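SIS domain protein (PDB 3FXA) is a putative sugar-phosphate isomerase of the SIS family that probably binds a phosphosugar. Local coordinates at residues 68-73 with 172-177; 35-40 with 165-170. All coordinates share one frame; numbering follows the deposited sequence.

Contact 1: 68-73 with 172-177; sequences NCIERP and VCLMTY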
loop_
_atom_site.group_PDB
_atom_site.type_symbol
_atom_site.label_atom_id
_atom_site.label_comp_id
_atom_site.label_asym_id
_atom_site.label_seq_id
_atom_site.Cartn_x
_atom_site.Cartn_y
_atom_site.Cartn_z
ATOM N N ASN A 68 13.445 7.543 3.846
ATOM C CA ASN A 68 14.070 6.990 2.632
ATOM C C ASN A 68 14.726 8.046 1.766
ATOM O O ASN A 68 15.843 7.850 1.292
ATOM C CB ASN A 68 13.118 6.114 1.821
ATOM C CG ASN A 68 12.848 4.796 2.495
ATOM O OD1 ASN A 68 13.785 4.095 2.883
ATOM N ND2 ASN A 68 11.585 4.415 2.602
ATOM N N CYS A 69 14.076 9.201 1.625
ATOM C CA CYS A 69 14.634 10.293 0.851
ATOM C C CYS A 69 16.005 10.780 1.326
ATOM O O CYS A 69 16.784 11.260 0.504
ATOM C CB CYS A 69 13.665 11.475 0.803
ATOM S SG CYS A 69 12.209 11.186 -0.139
ATOM N N ILE A 70 16.283 10.631 2.636
ATOM C CA ILE A 70 17.554 11.047 3.222
ATOM C C ILE A 70 18.472 9.858 3.555
ATOM O O ILE A 70 19.314 9.926 4.462
ATOM C CB ILE A 70 17.380 11.986 4.430
ATOM C CG1 ILE A 70 16.741 11.305 5.636
ATOM C CG2 ILE A 70 16.593 13.214 4.008
ATOM C CD1 ILE A 70 17.261 11.875 6.984
ATOM N N GLU A 71 18.321 8.765 2.798
ATOM C CA GLU A 71 19.152 7.570 2.971
ATOM C C GLU A 71 19.094 6.949 4.373
ATOM O O GLU A 71 20.133 6.542 4.914
ATOM C CB GLU A 71 20.587 7.843 2.481
ATOM C CG GLU A 71 20.720 7.809 0.984
ATOM C CD GLU A 71 20.691 6.382 0.410
ATOM O OE1 GLU A 71 21.120 5.420 1.115
ATOM O OE2 GLU A 71 20.274 6.236 -0.753
ATOM N N ARG A 72 17.901 6.985 4.975
ATOM C CA ARG A 72 17.612 6.310 6.237
ATOM C C ARG A 72 16.539 5.280 5.874
ATOM O O ARG A 72 15.329 5.594 5.892
ATOM C CB ARG A 72 17.150 7.262 7.348
ATOM C CG ARG A 72 18.197 8.315 7.722
ATOM C CD ARG A 72 19.560 7.677 7.744
ATOM N NE ARG A 72 19.901 6.951 8.942
ATOM C CZ ARG A 72 20.902 6.074 8.995
ATOM N NH1 ARG A 72 21.620 5.801 7.912
ATOM N NH2 ARG A 72 21.166 5.455 10.122
ATOM N N PRO A 73 16.962 4.033 5.485
ATOM C CA PRO A 73 15.970 3.015 5.100
ATOM C C PRO A 73 14.828 2.908 6.094
ATOM O O PRO A 73 15.073 2.883 7.315
ATOM C CB PRO A 73 16.754 1.711 5.095
ATOM C CG PRO A 73 18.148 2.049 5.213
ATOM C CD PRO A 73 18.333 3.496 5.363
ATOM N N VAL A 172 14.926 16.900 8.465
ATOM C CA VAL A 172 15.681 18.039 7.949
ATOM C C VAL A 172 16.963 18.194 8.780
ATOM O O VAL A 172 18.043 18.368 8.205
ATOM C CB VAL A 172 14.853 19.331 7.959
ATOM C CG1 VAL A 172 15.727 20.539 7.642
ATOM C CG2 VAL A 172 13.699 19.257 6.949
ATOM N N CYS A 173 16.835 18.094 10.110
ATOM C CA CYS A 173 17.994 18.151 11.014
ATOM C C CYS A 173 19.020 17.063 10.682
ATOM O O CYS A 173 20.231 17.359 10.624
ATOM C CB CYS A 173 17.589 18.093 12.468
ATOM S SG CYS A 173 18.980 18.463 13.511
ATOM N N LEU A 174 18.541 15.848 10.413
ATOM C CA LEU A 174 19.421 14.727 9.984
ATOM C C LEU A 174 20.260 14.999 8.723
ATOM O O LEU A 174 21.407 14.548 8.645
ATOM C CB LEU A 174 18.613 13.399 9.837
ATOM C CG LEU A 174 18.215 12.772 11.183
ATOM C CD1 LEU A 174 17.097 11.721 10.988
ATOM C CD2 LEU A 174 19.440 12.151 11.894
HETATM N N MSE A 175 19.737 15.765 7.764
HETATM C CA MSE A 175 20.473 16.051 6.516
HETATM C C MSE A 175 21.782 16.779 6.821
HETATM O O MSE A 175 22.844 16.433 6.298
HETATM C CB MSE A 175 19.618 16.853 5.553
HETATM C CG MSE A 175 18.426 16.064 5.020
HETATM SE SE MSE A 175 17.136 17.154 4.050
HETATM C CE MSE A 175 18.183 17.599 2.518
ATOM N N THR A 176 21.681 17.744 7.728
ATOM C CA THR A 176 22.859 18.499 8.200
ATOM C C THR A 176 23.710 17.640 9.151
ATOM O O THR A 176 24.948 17.589 8.995
ATOM C CB THR A 176 22.454 19.851 8.842
ATOM O OG1 THR A 176 21.832 20.677 7.844
ATOM C CG2 THR A 176 23.696 20.575 9.389
ATOM N N TYR A 177 23.067 16.956 10.111
ATOM C CA TYR A 177 23.738 16.106 11.117
ATOM C C TYR A 177 24.610 15.040 10.468
ATOM O O TYR A 177 25.709 14.784 10.929
ATOM C CB TYR A 177 22.704 15.407 12.035
ATOM C CG TYR A 177 23.275 14.694 13.242
ATOM C CD1 TYR A 177 23.810 13.406 13.134
ATOM C CD2 TYR A 177 23.250 15.285 14.508
ATOM C CE1 TYR A 177 24.333 12.744 14.252
ATOM C CE2 TYR A 177 23.773 14.631 15.628
ATOM C CZ TYR A 177 24.317 13.363 15.492
ATOM O OH TYR A 177 24.828 12.756 16.607
#
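Ile70 pushes its two apolar branches against Leu174 and Met175 of the helix 157-177, just where the helix 55-69 of this SIS domain ends in a Schellman motif. Glu71, with positive phi (58°), is the C-prime residue: its N bonds to Asn68 O at 3.0 Å, and the backbone then turns out of the helix toward the strand 74-76. Ile70 stands at the very start of that turn, with its side chain directed at the partner helix.

The tight part is a two-pronged grip. CG1 of Ile70 lies between the backbone N and the carbonyl carbon: chi1 (67°) sets CG1 and CG2 on different sides, and chi2 (147°) then carries CD1 to Leu174. Ile70 CD1 lands 3.5 Å from Leu174 CB and 4.0 Å from Leu174 CD1. Both partner side chains cross Ile70 at about a right angle. All three are buried, no hydrogen bond joins the two segments, and the contact rests on close apolar packing alone. Beyond it, Phe152 of the second subunit packs on Met175, and Leu174 also leans on Ile41 and Ala42 of the helix 31-43.

The other side of the turn is looser and partly exposed. Glu71 takes no part in the packing; its OE2 forms a salt bridge with Lys118 NZ of the third subunit, and its OE1 takes a hydrogen bond from Gln91 of that subunit. Arg72, modelled in two conformers, does not touch the helix 157-177 in the one considered, where its NH2 bonds to the carbonyl of Ile41.

Met175 is modelled as selenomethionine, and its chain bends at chi3; Ile70 CG2 touches Met175 CG at 3.5 Å and Met175 SE at 4.0 Å.

Contact 2: 35-40 with 165-170; sequences VKTVEK and ASFDAV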
loop_
_atom_site.group_PDB
_atom_site.type_symbol
_atom_site.label_atom_id
_atom_site.label_comp_id
_atom_site.label_asym_id
_atom_site.label_seq_id
_atom_site.Cartn_x
_atom_site.Cartn_y
_atom_site.Cartn_z
ATOM N N VAL A 35 16.381 15.388 20.471
ATOM C CA VAL A 35 17.816 15.169 20.282
ATOM C C VAL A 35 18.168 13.676 20.232
ATOM O O VAL A 35 18.892 13.239 19.318
ATOM C CB VAL A 35 18.632 15.906 21.360
ATOM C CG1 VAL A 35 20.111 15.493 21.282
ATOM C CG2 VAL A 35 18.426 17.435 21.186
ATOM N N LYS A 36 17.611 12.909 21.177
ATOM C CA LYS A 36 17.856 11.459 21.249
ATOM C C LYS A 36 17.377 10.774 19.974
ATOM O O LYS A 36 18.076 9.903 19.433
ATOM C CB LYS A 36 17.217 10.802 22.479
ATOM C CG LYS A 36 17.930 11.006 23.808
ATOM C CD LYS A 36 17.485 9.893 24.783
ATOM C CE LYS A 36 18.097 10.020 26.168
ATOM N NZ LYS A 36 17.795 8.813 27.002
ATOM N N THR A 37 16.232 11.218 19.448
ATOM C CA THR A 37 15.696 10.651 18.210
ATOM C C THR A 37 16.624 10.936 17.022
ATOM O O THR A 37 16.869 10.043 16.215
ATOM C CB THR A 37 14.240 11.138 17.974
ATOM O OG1 THR A 37 13.442 10.742 19.112
ATOM C CG2 THR A 37 13.637 10.590 16.693
ATOM N N VAL A 38 17.120 12.172 16.892
ATOM C CA VAL A 38 18.076 12.509 15.832
ATOM C C VAL A 38 19.351 11.658 15.925
ATOM O O VAL A 38 19.812 11.139 14.920
ATOM C CB VAL A 38 18.469 14.009 15.852
ATOM C CG1 VAL A 38 19.604 14.307 14.860
ATOM C CG2 VAL A 38 17.200 14.886 15.615
ATOM N N GLU A 39 19.914 11.554 17.131
ATOM C CA GLU A 39 21.151 10.801 17.389
ATOM C C GLU A 39 20.964 9.328 17.091
ATOM O O GLU A 39 21.748 8.733 16.338
ATOM C CB GLU A 39 21.600 10.977 18.849
ATOM C CG GLU A 39 22.101 12.371 19.175
ATOM C CD GLU A 39 22.431 12.592 20.665
ATOM O OE1 GLU A 39 21.951 11.845 21.546
ATOM O OE2 GLU A 39 23.164 13.548 20.959
ATOM N N LYS A 40 19.895 8.775 17.653
ATOM C CA LYS A 40 19.576 7.348 17.481
ATOM C C LYS A 40 19.372 6.974 16.010
ATOM O O LYS A 40 19.872 5.933 15.574
ATOM C CB LYS A 40 18.341 6.961 18.290
ATOM C CG LYS A 40 18.176 5.457 18.534
ATOM C CD LYS A 40 19.117 4.972 19.636
ATOM C CE LYS A 40 18.971 3.480 19.904
ATOM N NZ LYS A 40 20.044 3.001 20.819
ATOM N N ALA A 165 4.957 17.192 11.039
ATOM C CA ALA A 165 5.886 18.315 11.249
ATOM C C ALA A 165 7.001 17.988 12.232
ATOM O O ALA A 165 8.166 18.378 12.011
ATOM C CB ALA A 165 5.138 19.541 11.732
ATOM N N SER A 166 6.668 17.280 13.323
ATOM C CA SER A 166 7.681 16.859 14.299
ATOM C C SER A 166 8.813 16.054 13.631
ATOM O O SER A 166 9.974 16.382 13.753
ATOM C CB SER A 166 7.067 16.058 15.440
ATOM O OG SER A 166 6.167 16.814 16.215
ATOM N N PHE A 167 8.444 15.049 12.845
ATOM C CA PHE A 167 9.451 14.237 12.149
ATOM C C PHE A 167 10.069 14.946 10.926
ATOM O O PHE A 167 11.232 14.692 10.606
ATOM C CB PHE A 167 8.950 12.800 11.890
ATOM C CG PHE A 167 8.945 11.967 13.133
ATOM C CD1 PHE A 167 7.860 11.991 13.983
ATOM C CD2 PHE A 167 10.073 11.233 13.516
ATOM C CE1 PHE A 167 7.852 11.233 15.186
ATOM C CE2 PHE A 167 10.089 10.493 14.707
ATOM C CZ PHE A 167 8.984 10.481 15.544
ATOM N N ASP A 168 9.345 15.870 10.288
ATOM C CA ASP A 168 9.933 16.673 9.201
ATOM C C ASP A 168 11.169 17.396 9.760
ATOM O O ASP A 168 12.198 17.409 9.127
ATOM C CB ASP A 168 8.928 17.702 8.615
ATOM C CG ASP A 168 7.894 17.074 7.693
ATOM O OD1 ASP A 168 8.119 15.969 7.185
ATOM O OD2 ASP A 168 6.840 17.716 7.448
ATOM N N ALA A 169 11.036 17.939 10.969
ATOM C CA ALA A 169 12.134 18.662 11.642
ATOM C C ALA A 169 13.275 17.701 11.961
ATOM O O ALA A 169 14.435 18.006 11.698
ATOM C CB ALA A 169 11.644 19.385 12.894
ATOM N N VAL A 170 12.941 16.537 12.506
ATOM C CA VAL A 170 13.946 15.506 12.771
ATOM C C VAL A 170 14.707 15.184 11.485
ATOM O O VAL A 170 15.966 15.203 11.465
ATOM C CB VAL A 170 13.295 14.238 13.407
ATOM C CG1 VAL A 170 14.254 13.028 13.417
ATOM C CG2 VAL A 170 12.771 14.565 14.781
#
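Two of the helices that pack on the parallel beta-sheet of this alpha/beta SIS fold meet here: 31-43, early in the chain, and 157-177, the long helix near its end. Over these short segments their axes come within 10.6 Å and cross at -52°, both running in broadly the same N-to-C sense. The backbones are nearest at Val38 and Val170, whose CA atoms are 6.0 Å apart.

Val170 is the centre of the contact. Its CG1, anti to the backbone N (chi1 168°), reaches across the gap and touches two methyls of the other helix, Val38 CG2 at 4.1 Å and Thr37 CG2 at the same 4.1 Å. The valine side chains run alongside one another with opposite headings, while that of Thr37 lies roughly perpendicular to Val170.

Thr37 divides its work between its branches. The methyl goes to the partner helix, where Thr37 CG2 meets Phe167 CE2 obliquely at 4.1 Å as well as Val170. Its hydroxyl OG1 is hydrogen-bonded to the carbonyl of Ala33, one turn earlier in its own helix, so this buried polar atom is satisfied locally and the surface offered to Val170 and Phe167 stays apolar.

Beneath the pair lies the sheet: Thr37 packs on Ile123 of the strand 121-126 and on Ile139 and Phe141 of the strand 139-142, while the Phe167 ring stacks with Phe141 and touches Val125. Further along the helix 157-177, Tyr177 continues the packing against Val38.

How the contacts relate
From the N terminus, the helix 31-43 comes first and supplies 35-40; the chain then builds the first strand and the helix 55-69, whose end supplies 68-73. Both wait for the helix 157-177: its 165-170 closes contact 2 across 124 residues, and about two turns later 172-177 closes contact 1 across 98. The segments alternate, so the two closures cross. Through one late helix they tie the early helix 31-43 and the exit from 55-69 together; the centres of the two contacts are about 10 Å apart. They also touch directly, Leu174 CD2 lying 3.2 Å from Val38 O, and both border the second subunit.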